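Local coordinates for protein glycosyl hydrolase 25 (Streptococcus pneumoniae, PDB 4FF5) that probably cleaves glycosidic bonds of cell-wall peptidoglycan, as other family 25 glycosyl hydrolases do, and acts as a virulence factor in host-cell invasion, at residues G59-E64 against H242-N247; S72-G77 against G235-F240; I79-S84 against D93-N98; K102-H107 against S144-S149; E165-F170 against G199-V204. One frame throughout, in Å; residues are numbered along the deposited sequence.

How the interactions relate
Interactions 1 to 4 form a linked group, with interaction 5 apart. Interactions 1 and 2, centres 10 Å apart, meet through the backbone bond between L244 O and G235 N (2.8 Å). Interaction 1 reaches interaction 3 where W60 CE2 packs on A94 CB at 3.4 Å; interactions 3 and 4 are joined by A94 O and K102 N at 2.8 Å. Interaction 5 has its centre 26 Å from that of interaction 1, on the opposite side of the chain's centre, though both reach the same sheet. One ethanediol is held by K102 in interaction 4; an ethanediol also lies about 5 Å from the side chain of H83 in interaction 3. Such molecules probably came from the crystallisation liquor.

Interaction 1. Residues G59-E64 against H242-N247; sequences GWQRPE and HDLDIN
Q61 and L244 make the direct contact here, and it is a thin one: Q61 CG lies against the CD2 methyl of L244 at 4.0 Å, two aliphatic groups meeting as the side chains pass at a slant. Q61 gets there by turning CG away from its own carbonyl carbon (chi1 -69°) and then folding at chi2 (72°), so that the CG corner faces the leucine while the amide swings past it. L244 is buried, with L57 of strand 54-57 on it as well, and this is the close-packed part of the contact. The loop 59-64 follows the first strand of the TIM barrel, and 242-247 runs into the last strand, which pairs antiparallel with strand 228-232 and closes on strand 54-57 through the backbone bond of N247 with I54. The contact thus sits at the seam where the sheet meets itself.

On the looser side the amide is tied at both ends. Q61 OE1 accepts from the backbone N of S58, which fixes the rotation of the group and points NE2 toward 242-247. Q61 NE2 stops 4.2 Å short of D243 O, and a water fills the step: it accepts from Q61 NE2 at 3.0 Å and donates to D243 O at 2.8 Å. The D243 carboxylate turns from the loop toward K236, with which it makes a long and weak ion pair.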
# COMPACT_ATOMS: atom_id res chain seq x y z
N GLY A 59 -1.21 8.73 7.69
CA GLY A 59 -1.23 9.77 8.72
C GLY A 59 -2.57 9.93 9.42
O GLY A 59 -2.62 10.53 10.49
N TRP A 60 -3.65 9.42 8.82
CA TRP A 60 -4.98 9.34 9.49
C TRP A 60 -5.05 8.40 10.66
O TRP A 60 -5.98 8.47 11.47
CB TRP A 60 -6.06 9.01 8.46
CG TRP A 60 -6.21 10.11 7.43
CD1 TRP A 60 -5.90 10.07 6.08
CD2 TRP A 60 -6.69 11.47 7.67
NE1 TRP A 60 -6.17 11.28 5.48
CE2 TRP A 60 -6.65 12.16 6.38
CE3 TRP A 60 -7.15 12.16 8.80
CZ2 TRP A 60 -7.03 13.49 6.25
CZ3 TRP A 60 -7.54 13.50 8.64
CH2 TRP A 60 -7.48 14.14 7.40
N GLN A 61 -4.09 7.48 10.75
CA GLN A 61 -3.92 6.64 11.92
C GLN A 61 -2.75 7.17 12.75
O GLN A 61 -1.59 6.95 12.40
CB GLN A 61 -3.68 5.19 11.50
CG GLN A 61 -4.89 4.51 10.89
CD GLN A 61 -5.22 5.01 9.49
OE1 GLN A 61 -4.35 5.07 8.63
NE2 GLN A 61 -6.47 5.38 9.27
N ARG A 62 -3.05 7.87 13.85
CA ARG A 62 -2.02 8.52 14.67
C ARG A 62 -1.15 7.51 15.45
O ARG A 62 -1.68 6.70 16.23
CB ARG A 62 -2.66 9.55 15.62
CG ARG A 62 -3.63 10.49 14.89
CD ARG A 62 -4.43 11.34 15.87
NE ARG A 62 -3.71 12.55 16.24
N PRO A 63 0.18 7.55 15.22
CA PRO A 63 1.14 6.66 15.90
C PRO A 63 0.98 6.65 17.43
O PRO A 63 1.12 5.58 18.04
CB PRO A 63 2.49 7.25 15.50
CG PRO A 63 2.23 7.75 14.11
CD PRO A 63 0.86 8.36 14.19
N GLU A 64 0.65 7.80 18.02
CA GLU A 64 0.48 7.89 19.48
C GLU A 64 -0.76 7.12 19.95
O GLU A 64 -0.90 6.84 21.15
CB GLU A 64 0.45 9.35 19.96
CG GLU A 64 -0.86 10.11 19.74
CD GLU A 64 -0.79 11.09 18.58
OE1 GLU A 64 -1.80 11.80 18.37
N HIS A 242 -9.36 2.39 16.49
CA HIS A 242 -10.15 2.94 15.39
C HIS A 242 -10.10 2.07 14.16
O HIS A 242 -9.39 1.07 14.14
CB HIS A 242 -9.70 4.36 15.07
CG HIS A 242 -9.45 5.19 16.31
ND1 HIS A 242 -10.44 5.51 17.16
CD2 HIS A 242 -8.28 5.70 16.85
CE1 HIS A 242 -9.94 6.22 18.19
NE2 HIS A 242 -8.61 6.34 18.00
N ASP A 243 -10.87 2.47 13.15
CA ASP A 243 -11.01 1.74 11.88
C ASP A 243 -9.69 1.53 11.15
O ASP A 243 -8.87 2.45 11.07
CB ASP A 243 -11.98 2.49 10.96
CG ASP A 243 -13.42 2.35 11.37
OD1 ASP A 243 -13.71 1.53 12.25
OD2 ASP A 243 -14.27 3.06 10.81
N LEU A 244 -9.49 0.33 10.62
CA LEU A 244 -8.30 0.02 9.82
C LEU A 244 -8.65 -0.63 8.49
O LEU A 244 -9.55 -1.49 8.41
CB LEU A 244 -7.37 -0.93 10.58
CG LEU A 244 -6.44 -0.38 11.66
CD1 LEU A 244 -5.74 -1.53 12.37
CD2 LEU A 244 -5.45 0.59 11.04
N ASP A 245 -7.91 -0.24 7.46
CA ASP A 245 -7.94 -0.96 6.20
C ASP A 245 -7.28 -2.31 6.40
O ASP A 245 -6.11 -2.36 6.81
CB ASP A 245 -7.12 -0.22 5.13
CG ASP A 245 -7.77 1.08 4.65
OD1 ASP A 245 -7.07 1.84 3.93
OD2 ASP A 245 -8.94 1.35 4.96
N ILE A 246 -7.99 -3.39 6.04
CA ILE A 246 -7.43 -4.73 6.15
C ILE A 246 -7.40 -5.41 4.79
O ILE A 246 -8.32 -5.24 3.97
CB ILE A 246 -8.19 -5.66 7.14
CG1 ILE A 246 -8.59 -4.92 8.41
CG2 ILE A 246 -7.35 -6.91 7.42
CD1 ILE A 246 -7.44 -4.40 9.23
N ASN A 247 -6.32 -6.15 4.59
CA ASN A 247 -6.01 -6.80 3.34
C ASN A 247 -5.72 -8.28 3.57
O ASN A 247 -5.27 -8.69 4.66
CB ASN A 247 -4.76 -6.14 2.72
CG ASN A 247 -4.92 -4.64 2.58
OD1 ASN A 247 -5.48 -4.16 1.60
ND2 ASN A 247 -4.46 -3.89 3.58
O HOH W 1 -8.41 5.14 11.56

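Interaction 2. Residues S72-G77 against G235-F240; sequences SQNISG and GKIAGF
Two first torsions set up this contact between N74 and I237. In N74, CG stands beside the backbone N and opposite the carbonyl carbon (chi1 -70°), which carries the amide across to A238. In I237, chi1 of -62° puts CG2 opposite its own N, so that this methyl meets N74 CB at 3.6 Å while the longer branch runs on past it, bringing I237 CD1 to 3.9 Å from I75 CG2. The two isoleucines cross at about a right angle.

N74 ND2 donates to A238 O at 3.1 Å, moderately bent (148° at the hydrogen). The donor sits above the plane of the carbonyl and not on a lone pair, and N74 ND2 also comes within 3.3 Å of A238 CB. The accepting carbonyl belongs to a type II beta turn from I237 to F240, closed by F240 N to I237 O at 3.2 Å; G239 takes the third position at positive phi, where any side chain would collide with the A238 carbonyl oxygen.

The turn follows the short strand 234-235 and packs on the end of helix 68-73, and G239 adds a backbone hydrogen bond with N67. Inward, I237 also touches L71, I55, L244 and I246. Apolar packing of I237 therefore seats the turn on the barrel, and the one hydrogen bond that crosses between these two segments, with its donor above the carbonyl plane, probably adds direction more than strength.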
# COMPACT_ATOMS: atom_id res chain seq x y z
N SER A 72 1.90 -5.36 16.13
CA SER A 72 2.87 -6.15 15.34
C SER A 72 2.71 -7.67 15.47
O SER A 72 3.05 -8.42 14.53
CB SER A 72 4.31 -5.74 15.68
OG SER A 72 4.64 -6.15 17.00
N GLN A 73 2.21 -8.11 16.62
CA GLN A 73 1.97 -9.54 16.83
C GLN A 73 0.58 -9.99 16.31
O GLN A 73 0.31 -11.20 16.24
CB GLN A 73 2.21 -9.97 18.29
CG GLN A 73 3.59 -9.65 18.87
CD GLN A 73 4.77 -10.06 17.99
OE1 GLN A 73 4.94 -11.23 17.64
NE2 GLN A 73 5.61 -9.09 17.64
N ASN A 74 -0.25 -9.02 15.92
CA ASN A 74 -1.59 -9.27 15.35
C ASN A 74 -1.67 -9.07 13.82
O ASN A 74 -2.75 -9.18 13.22
CB ASN A 74 -2.65 -8.41 16.07
CG ASN A 74 -2.91 -8.85 17.50
OD1 ASN A 74 -3.05 -10.04 17.77
ND2 ASN A 74 -3.02 -7.90 18.42
N ILE A 75 -0.53 -8.79 13.18
CA ILE A 75 -0.48 -8.63 11.72
C ILE A 75 0.67 -9.41 11.07
O ILE A 75 1.64 -9.78 11.75
CB ILE A 75 -0.41 -7.13 11.32
CG1 ILE A 75 0.91 -6.48 11.79
CG2 ILE A 75 -1.63 -6.38 11.88
CD1 ILE A 75 1.14 -5.06 11.28
N SER A 76 0.57 -9.64 9.77
CA SER A 76 1.63 -10.31 9.03
C SER A 76 2.51 -9.33 8.27
O SER A 76 3.69 -9.60 8.02
CB SER A 76 1.04 -11.37 8.08
OG SER A 76 0.06 -10.80 7.23
N GLY A 77 1.95 -8.19 7.89
CA GLY A 77 2.67 -7.16 7.13
C GLY A 77 1.91 -5.85 7.14
O GLY A 77 0.74 -5.78 7.57
N GLY A 235 -11.98 -2.39 9.54
CA GLY A 235 -11.43 -3.44 10.37
C GLY A 235 -11.07 -2.94 11.77
O GLY A 235 -10.91 -1.74 12.00
N LYS A 236 -10.99 -3.88 12.70
CA LYS A 236 -10.58 -3.59 14.07
C LYS A 236 -9.56 -4.64 14.47
O LYS A 236 -9.86 -5.83 14.41
CB LYS A 236 -11.77 -3.63 15.03
CG LYS A 236 -12.80 -2.54 14.77
CD LYS A 236 -12.44 -1.23 15.44
CE LYS A 236 -13.26 -0.08 14.88
NZ LYS A 236 -13.27 1.08 15.81
N ILE A 237 -8.36 -4.19 14.84
CA ILE A 237 -7.29 -5.08 15.27
C ILE A 237 -6.77 -4.63 16.65
O ILE A 237 -6.62 -3.43 16.91
CB ILE A 237 -6.11 -5.12 14.27
CG1 ILE A 237 -6.57 -5.65 12.91
CG2 ILE A 237 -4.96 -5.98 14.80
CD1 ILE A 237 -5.45 -5.90 11.93
N ALA A 238 -6.52 -5.61 17.52
CA ALA A 238 -6.01 -5.33 18.86
C ALA A 238 -4.70 -4.52 18.81
O ALA A 238 -3.77 -4.90 18.11
CB ALA A 238 -5.81 -6.63 19.63
N GLY A 239 -4.65 -3.42 19.56
CA GLY A 239 -3.50 -2.53 19.55
C GLY A 239 -3.84 -1.16 18.97
O GLY A 239 -3.01 -0.25 19.02
N PHE A 240 -5.06 -1.04 18.44
CA PHE A 240 -5.56 0.22 17.85
C PHE A 240 -7.08 0.25 17.95
O PHE A 240 -7.75 -0.72 17.58
CB PHE A 240 -5.07 0.37 16.39
CG PHE A 240 -5.45 1.69 15.73
CD1 PHE A 240 -5.07 2.91 16.28
CD2 PHE A 240 -6.14 1.70 14.52
CE1 PHE A 240 -5.42 4.11 15.68
CE2 PHE A 240 -6.49 2.89 13.91
CZ PHE A 240 -6.12 4.11 14.49

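Interaction 3. Residues I79-S84 against D93-N98; sequences IVRVHS and DASFIN
R81 NH2 reaches A94 O at 3.2 Å, a weak bond bent to 130° at the hydrogen, with the oxygen at the edge of the guanidinium near its plane. R81 NH2 is also 3.5 Å from A94 CB. A water bridges the next residue: it accepts from R81 NH2 at 2.9 Å and lies 2.8 Å from S95 OG. Two residues along the strand, H83 NE2 donates another weak bond to N98 O, also 3.2 Å, and the oxygen approaches the ring obliquely.

Both side chains leave the strand with CG opposite the backbone N (chi1 -167° in R81), and R81 then bends at chi3 (75°), turning its flat end to the loop. The strand is 77-84, second in the TIM barrel, and 93-98 belongs to the long loop that carries the chain from it to helix 104-112. Two weak bonds and one water link the loop to the strand, at A94, S95 and N98.

Behind this first shell, the stronger polar partner of R81 is D101, whose carboxylate makes a salt bridge to NE and so anchors the guanidinium. N92 OD1 takes the backbone N of both A94 and S95, an Asx turn that sets the start of the segment, and N98 OD1 forms a second with I100 N. A135 and V138 of helix 129-143 lie against H83.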
# COMPACT_ATOMS: atom_id res chain seq x y z
N ILE A 79 1.42 -1.87 4.94
CA ILE A 79 1.70 -1.02 3.80
C ILE A 79 1.41 0.41 4.21
O ILE A 79 0.27 0.76 4.52
CB ILE A 79 0.85 -1.42 2.58
CG1 ILE A 79 1.00 -2.92 2.27
CG2 ILE A 79 1.27 -0.61 1.36
CD1 ILE A 79 0.29 -3.34 0.99
N VAL A 80 2.45 1.24 4.19
CA VAL A 80 2.40 2.58 4.84
C VAL A 80 2.36 3.71 3.79
O VAL A 80 3.13 3.70 2.83
CB VAL A 80 3.63 2.75 5.78
CG1 VAL A 80 3.72 4.18 6.34
CG2 VAL A 80 3.55 1.77 6.95
N ARG A 81 1.48 4.69 3.98
CA ARG A 81 1.39 5.80 3.03
C ARG A 81 2.55 6.77 3.24
O ARG A 81 2.79 7.19 4.37
CB ARG A 81 0.10 6.58 3.20
CG ARG A 81 -0.13 7.52 2.03
CD ARG A 81 -1.42 8.32 2.19
NE ARG A 81 -1.31 9.39 3.19
CZ ARG A 81 -2.23 10.33 3.38
NH1 ARG A 81 -3.31 10.37 2.62
NH2 ARG A 81 -2.06 11.26 4.33
N VAL A 82 3.24 7.10 2.16
CA VAL A 82 4.36 8.07 2.22
C VAL A 82 4.00 9.40 1.52
O VAL A 82 4.39 10.50 1.95
CB VAL A 82 5.66 7.41 1.66
CG1 VAL A 82 6.83 8.39 1.57
CG2 VAL A 82 6.05 6.24 2.55
N HIS A 83 3.23 9.30 0.44
CA HIS A 83 2.87 10.48 -0.32
C HIS A 83 1.40 10.48 -0.68
O HIS A 83 0.84 9.45 -1.06
CB HIS A 83 3.73 10.52 -1.58
CG HIS A 83 3.75 11.86 -2.27
ND1 HIS A 83 3.00 12.14 -3.34
CD2 HIS A 83 4.49 13.02 -2.01
CE1 HIS A 83 3.23 13.39 -3.76
NE2 HIS A 83 4.14 13.93 -2.94
N SER A 84 0.76 11.64 -0.57
CA SER A 84 -0.42 11.88 -1.40
C SER A 84 -0.25 13.01 -2.40
O SER A 84 0.23 14.11 -2.07
CB SER A 84 -1.65 12.14 -0.56
OG SER A 84 -2.66 12.60 -1.46
N ASP A 93 -4.18 17.00 9.29
CA ASP A 93 -3.35 16.31 10.27
C ASP A 93 -2.55 15.16 9.67
O ASP A 93 -1.61 14.66 10.30
CB ASP A 93 -4.23 15.76 11.40
N ALA A 94 -2.91 14.74 8.46
CA ALA A 94 -2.35 13.52 7.88
C ALA A 94 -1.24 13.75 6.86
O ALA A 94 -0.45 12.85 6.62
CB ALA A 94 -3.45 12.64 7.28
N SER A 95 -1.17 14.94 6.27
CA SER A 95 -0.05 15.23 5.38
C SER A 95 0.29 16.72 5.28
O SER A 95 -0.55 17.58 5.54
CB SER A 95 -0.29 14.63 3.99
OG SER A 95 -1.30 15.34 3.30
N PHE A 96 1.53 17.01 4.88
CA PHE A 96 1.92 18.36 4.52
C PHE A 96 1.38 18.71 3.14
O PHE A 96 0.98 17.82 2.38
CB PHE A 96 3.44 18.53 4.57
CG PHE A 96 4.03 18.34 5.96
CD1 PHE A 96 4.48 17.09 6.38
CD2 PHE A 96 4.14 19.42 6.83
CE1 PHE A 96 5.03 16.91 7.65
CE2 PHE A 96 4.68 19.25 8.10
CZ PHE A 96 5.11 17.99 8.53
N ILE A 97 1.43 19.99 2.81
CA ILE A 97 0.92 20.50 1.52
C ILE A 97 1.66 19.92 0.32
O ILE A 97 1.09 19.81 -0.76
CB ILE A 97 0.95 22.06 1.50
CG1 ILE A 97 0.18 22.62 0.29
CG2 ILE A 97 2.38 22.58 1.53
CD1 ILE A 97 -0.45 23.97 0.56
N ASN A 98 2.93 19.56 0.50
CA ASN A 98 3.71 19.00 -0.61
C ASN A 98 3.44 17.49 -0.81
O ASN A 98 4.10 16.84 -1.62
CB ASN A 98 5.20 19.25 -0.42
CG ASN A 98 5.81 18.34 0.64
OD1 ASN A 98 5.10 17.74 1.46
ND2 ASN A 98 7.14 18.25 0.64
O HOH W 2 -3.54 13.78 4.04

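Interaction 4. Residues K102-H107 against S144-S149; sequences KAYKSH and SPYSPS. With EDO (1,2-ethanediol), chain C.
Y104 and K105 pack on Y146, but the polar grip is elsewhere: K102 NZ, well away from that patch at the far end of 102-107, is held by several groups. It donates to both oxygens of an ethanediol, with K102 NZ 3.2 Å from O1 and, in a weaker bond, 2.9 Å from O2; it also bonds N92 O and makes a cation-pi contact with F96. The chain of K102 is extended beyond CG, which carries the ammonium well away from the helix.

Across to 144-149 the contact is of a different kind. The Y146 side chain, with CG opposite its carbonyl carbon (chi1 -61°), reaches toward the first turn of helix 104-112. Y146 CE2 meets Y104 CE1 at 3.9 Å, the two side chains crossing at about a right angle. The hydroxyl lies alongside the aliphatic part of K105, and Y146 OH is 3.3 Å from K105 CG. That same CG sits over one face of the Y104 ring, toward the rim.

Y146 ends a short 3-10 turn, touches I108 and T109, and gives its backbone O to Q112, so it ties the loop after helix 129-143 to helix 104-112. No hydrogen bond crosses between the segments: the join is van der Waals packing, aromatic and aliphatic, and probably owes little to the grip on K102.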
# COMPACT_ATOMS: atom_id res chain seq x y z
N LYS A 102 2.33 12.77 7.22
CA LYS A 102 2.82 13.23 8.54
C LYS A 102 3.21 12.12 9.53
O LYS A 102 3.81 12.41 10.56
CB LYS A 102 1.83 14.22 9.17
CG LYS A 102 1.87 15.59 8.50
CD LYS A 102 0.89 16.56 9.15
CE LYS A 102 1.06 17.94 8.56
NZ LYS A 102 0.01 18.84 9.11
N ALA A 103 2.88 10.86 9.23
CA ALA A 103 3.16 9.76 10.16
C ALA A 103 4.12 8.68 9.64
O ALA A 103 4.53 7.82 10.42
CB ALA A 103 1.86 9.12 10.65
N TYR A 104 4.48 8.71 8.35
CA TYR A 104 5.13 7.54 7.74
C TYR A 104 6.43 7.08 8.44
O TYR A 104 6.66 5.89 8.57
CB TYR A 104 5.34 7.73 6.22
CG TYR A 104 6.55 8.57 5.87
CD1 TYR A 104 7.75 7.97 5.50
CD2 TYR A 104 6.50 9.96 5.91
CE1 TYR A 104 8.88 8.73 5.17
CE2 TYR A 104 7.61 10.73 5.60
CZ TYR A 104 8.79 10.12 5.23
OH TYR A 104 9.87 10.92 4.93
N LYS A 105 7.25 8.02 8.91
CA LYS A 105 8.51 7.64 9.56
C LYS A 105 8.24 6.80 10.80
O LYS A 105 8.90 5.78 11.04
CB LYS A 105 9.34 8.86 9.95
CG LYS A 105 9.78 9.75 8.81
CD LYS A 105 10.68 10.87 9.35
CE LYS A 105 11.40 11.56 8.22
NZ LYS A 105 12.12 12.79 8.69
N SER A 106 7.25 7.24 11.59
CA SER A 106 6.80 6.49 12.76
C SER A 106 6.25 5.10 12.45
O SER A 106 6.65 4.10 13.07
CB SER A 106 5.75 7.28 13.51
OG SER A 106 6.35 8.37 14.19
N HIS A 107 5.32 5.02 11.50
CA HIS A 107 4.74 3.74 11.16
C HIS A 107 5.79 2.79 10.64
O HIS A 107 5.81 1.63 11.05
CB HIS A 107 3.63 3.88 10.12
CG HIS A 107 2.38 4.56 10.63
ND1 HIS A 107 1.96 4.47 11.92
CD2 HIS A 107 1.44 5.35 9.96
CE1 HIS A 107 0.81 5.16 12.06
NE2 HIS A 107 0.50 5.70 10.85
N SER A 144 12.68 5.28 0.17
CA SER A 144 13.81 4.39 -0.13
C SER A 144 14.81 4.18 1.03
O SER A 144 15.33 3.08 1.17
CB SER A 144 14.54 4.80 -1.43
OG SER A 144 15.18 6.07 -1.32
N PRO A 145 15.04 5.22 1.89
CA PRO A 145 15.93 5.03 3.04
C PRO A 145 15.51 3.89 3.96
O PRO A 145 16.34 3.36 4.69
CB PRO A 145 15.83 6.37 3.79
CG PRO A 145 15.49 7.36 2.72
CD PRO A 145 14.56 6.61 1.80
N TYR A 146 14.23 3.52 3.91
CA TYR A 146 13.69 2.48 4.79
C TYR A 146 13.69 1.08 4.18
O TYR A 146 13.28 0.12 4.82
CB TYR A 146 12.28 2.86 5.28
CG TYR A 146 12.27 4.15 6.06
CD1 TYR A 146 12.60 4.15 7.41
CD2 TYR A 146 11.99 5.37 5.44
CE1 TYR A 146 12.61 5.33 8.13
CE2 TYR A 146 12.00 6.56 6.17
CZ TYR A 146 12.32 6.52 7.52
OH TYR A 146 12.34 7.67 8.27
N SER A 147 14.19 0.96 2.94
CA SER A 147 14.25 -0.32 2.23
C SER A 147 12.90 -1.02 2.26
O SER A 147 12.80 -2.18 2.71
CB SER A 147 15.32 -1.25 2.84
OG SER A 147 16.60 -0.68 2.70
N PRO A 148 11.84 -0.33 1.78
CA PRO A 148 10.52 -0.96 1.83
C PRO A 148 10.46 -2.22 0.95
O PRO A 148 11.19 -2.33 -0.04
CB PRO A 148 9.59 0.13 1.32
CG PRO A 148 10.44 0.99 0.45
CD PRO A 148 11.80 0.97 1.08
N SER A 149 9.60 -3.16 1.33
CA SER A 149 9.48 -4.43 0.61
C SER A 149 8.82 -4.29 -0.77
O SER A 149 8.94 -5.19 -1.60
CB SER A 149 8.72 -5.44 1.45
OG SER A 149 7.33 -5.12 1.48
C1 EDO C . -0.06 22.67 7.45
O1 EDO C . 0.43 21.33 7.21
C2 EDO C . -1.05 22.67 8.60
O2 EDO C . -0.86 21.54 9.48

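Interaction 5. Residues E165-F170 against G199-V204; sequences EGVENF and GKFTSV
E168 and K200 lie closest in backbone, their CA atoms 8.5 Å apart. Residues 165-170 are regular helix, with N169 N bonded to E165 O at 2.8 Å, while 199-204 is loop that settles into strand only at its end. The successive helix residues V167 and E168 meet F201 and K200 respectively.

V167 CG1, opposite the backbone N (chi1 165°), points at the end of the phenyl ring: it is 3.6 Å from F201 CZ and 4.0 Å from F201 CE1, meeting the ring at its edge, near the plane. The two side chains cross at about a right angle. The helix belongs to a right-handed beta-alpha-beta crossover of the TIM barrel, linking the parallel strands 151-155 and 182-186, and the loop 199-204 leads into the next strand, 203-207. F201 lies on L153, I182 and I184 and V167 on V155 and I184, which makes this pair part of the layer between helix and sheet.

Toward the surface, E168 runs out from the helix with a bend at chi2 (59°) and faces K200, itself bent at chi3 (-111°). E168 OE2 lies 3.4 Å from K200 NZ, a salt bridge whose hydrogen bond is weak; E168 OE2 is almost as near the methylene, 3.5 Å from K200 CE. The stronger partner of this carboxylate is R171, one helical turn on, whose NE makes a salt bridge with E168 OE1.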
# COMPACT_ATOMS: atom_id res chain seq x y z
N GLU A 165 -1.93 6.83 -19.11
CA GLU A 165 -0.63 7.43 -19.44
C GLU A 165 0.04 8.07 -18.21
O GLU A 165 1.24 7.86 -17.97
CB GLU A 165 -0.78 8.47 -20.54
CG GLU A 165 -0.88 7.88 -21.93
N GLY A 166 -0.73 8.83 -17.44
CA GLY A 166 -0.19 9.46 -16.24
C GLY A 166 0.30 8.44 -15.23
O GLY A 166 1.37 8.62 -14.61
N VAL A 167 -0.46 7.36 -15.05
CA VAL A 167 -0.07 6.27 -14.14
C VAL A 167 1.26 5.67 -14.61
O VAL A 167 2.17 5.45 -13.80
CB VAL A 167 -1.17 5.20 -14.04
CG1 VAL A 167 -0.63 3.92 -13.41
CG2 VAL A 167 -2.36 5.75 -13.26
N GLU A 168 1.36 5.42 -15.92
CA GLU A 168 2.60 4.94 -16.50
C GLU A 168 3.75 5.93 -16.31
O GLU A 168 4.87 5.51 -16.06
CB GLU A 168 2.42 4.61 -17.99
CG GLU A 168 3.74 4.31 -18.72
CD GLU A 168 4.53 3.14 -18.15
OE1 GLU A 168 4.02 2.35 -17.33
OE2 GLU A 168 5.72 2.98 -18.54
N ASN A 169 3.48 7.23 -16.44
CA ASN A 169 4.52 8.23 -16.18
C ASN A 169 5.11 8.08 -14.77
O ASN A 169 6.34 8.09 -14.58
CB ASN A 169 3.99 9.66 -16.35
CG ASN A 169 3.58 9.97 -17.77
OD1 ASN A 169 4.19 9.49 -18.74
ND2 ASN A 169 2.55 10.80 -17.91
N PHE A 170 4.20 7.92 -13.80
CA PHE A 170 4.59 7.72 -12.41
C PHE A 170 5.42 6.44 -12.26
O PHE A 170 6.53 6.49 -11.70
CB PHE A 170 3.33 7.67 -11.54
CG PHE A 170 3.58 7.84 -10.04
CD1 PHE A 170 4.19 6.83 -9.30
CD2 PHE A 170 3.17 8.99 -9.39
CE1 PHE A 170 4.39 6.98 -7.93
CE2 PHE A 170 3.37 9.15 -8.01
CZ PHE A 170 3.99 8.14 -7.28
N GLY A 199 -0.26 -4.27 -16.82
CA GLY A 199 0.73 -5.23 -17.37
C GLY A 199 2.18 -5.02 -16.96
O GLY A 199 2.90 -5.98 -16.70
N LYS A 200 2.62 -3.77 -16.88
CA LYS A 200 4.01 -3.47 -16.53
C LYS A 200 4.32 -3.45 -15.03
O LYS A 200 5.49 -3.39 -14.63
CB LYS A 200 4.45 -2.18 -17.19
CG LYS A 200 4.34 -2.21 -18.71
CD LYS A 200 5.34 -1.27 -19.33
CE LYS A 200 4.69 -0.08 -19.97
NZ LYS A 200 5.71 0.53 -20.88
N PHE A 201 3.27 -3.49 -14.20
CA PHE A 201 3.46 -3.57 -12.76
C PHE A 201 3.82 -4.99 -12.37
O PHE A 201 3.53 -5.93 -13.11
CB PHE A 201 2.20 -3.08 -12.02
CG PHE A 201 1.94 -1.62 -12.21
CD1 PHE A 201 1.19 -1.16 -13.28
CD2 PHE A 201 2.49 -0.69 -11.33
CE1 PHE A 201 0.98 0.21 -13.49
CE2 PHE A 201 2.28 0.67 -11.52
CZ PHE A 201 1.54 1.12 -12.60
N THR A 202 4.44 -5.13 -11.20
CA THR A 202 4.91 -6.45 -10.73
C THR A 202 3.88 -7.14 -9.82
O THR A 202 3.99 -8.35 -9.53
CB THR A 202 6.30 -6.38 -10.05
OG1 THR A 202 6.26 -5.47 -8.95
CG2 THR A 202 7.38 -5.92 -11.02
N SER A 203 2.88 -6.38 -9.39
CA SER A 203 1.76 -6.93 -8.62
C SER A 203 0.53 -6.02 -8.72
O SER A 203 0.64 -4.84 -9.06
CB SER A 203 2.15 -7.08 -7.15
OG SER A 203 1.12 -7.74 -6.41
N VAL A 204 -0.64 -6.58 -8.40
CA VAL A 204 -1.90 -5.84 -8.42
C VAL A 204 -2.60 -6.03 -7.09
O VAL A 204 -2.67 -7.14 -6.54
CB VAL A 204 -2.81 -6.24 -9.62
CG1 VAL A 204 -4.09 -5.41 -9.60
CG2 VAL A 204 -2.06 -6.03 -10.94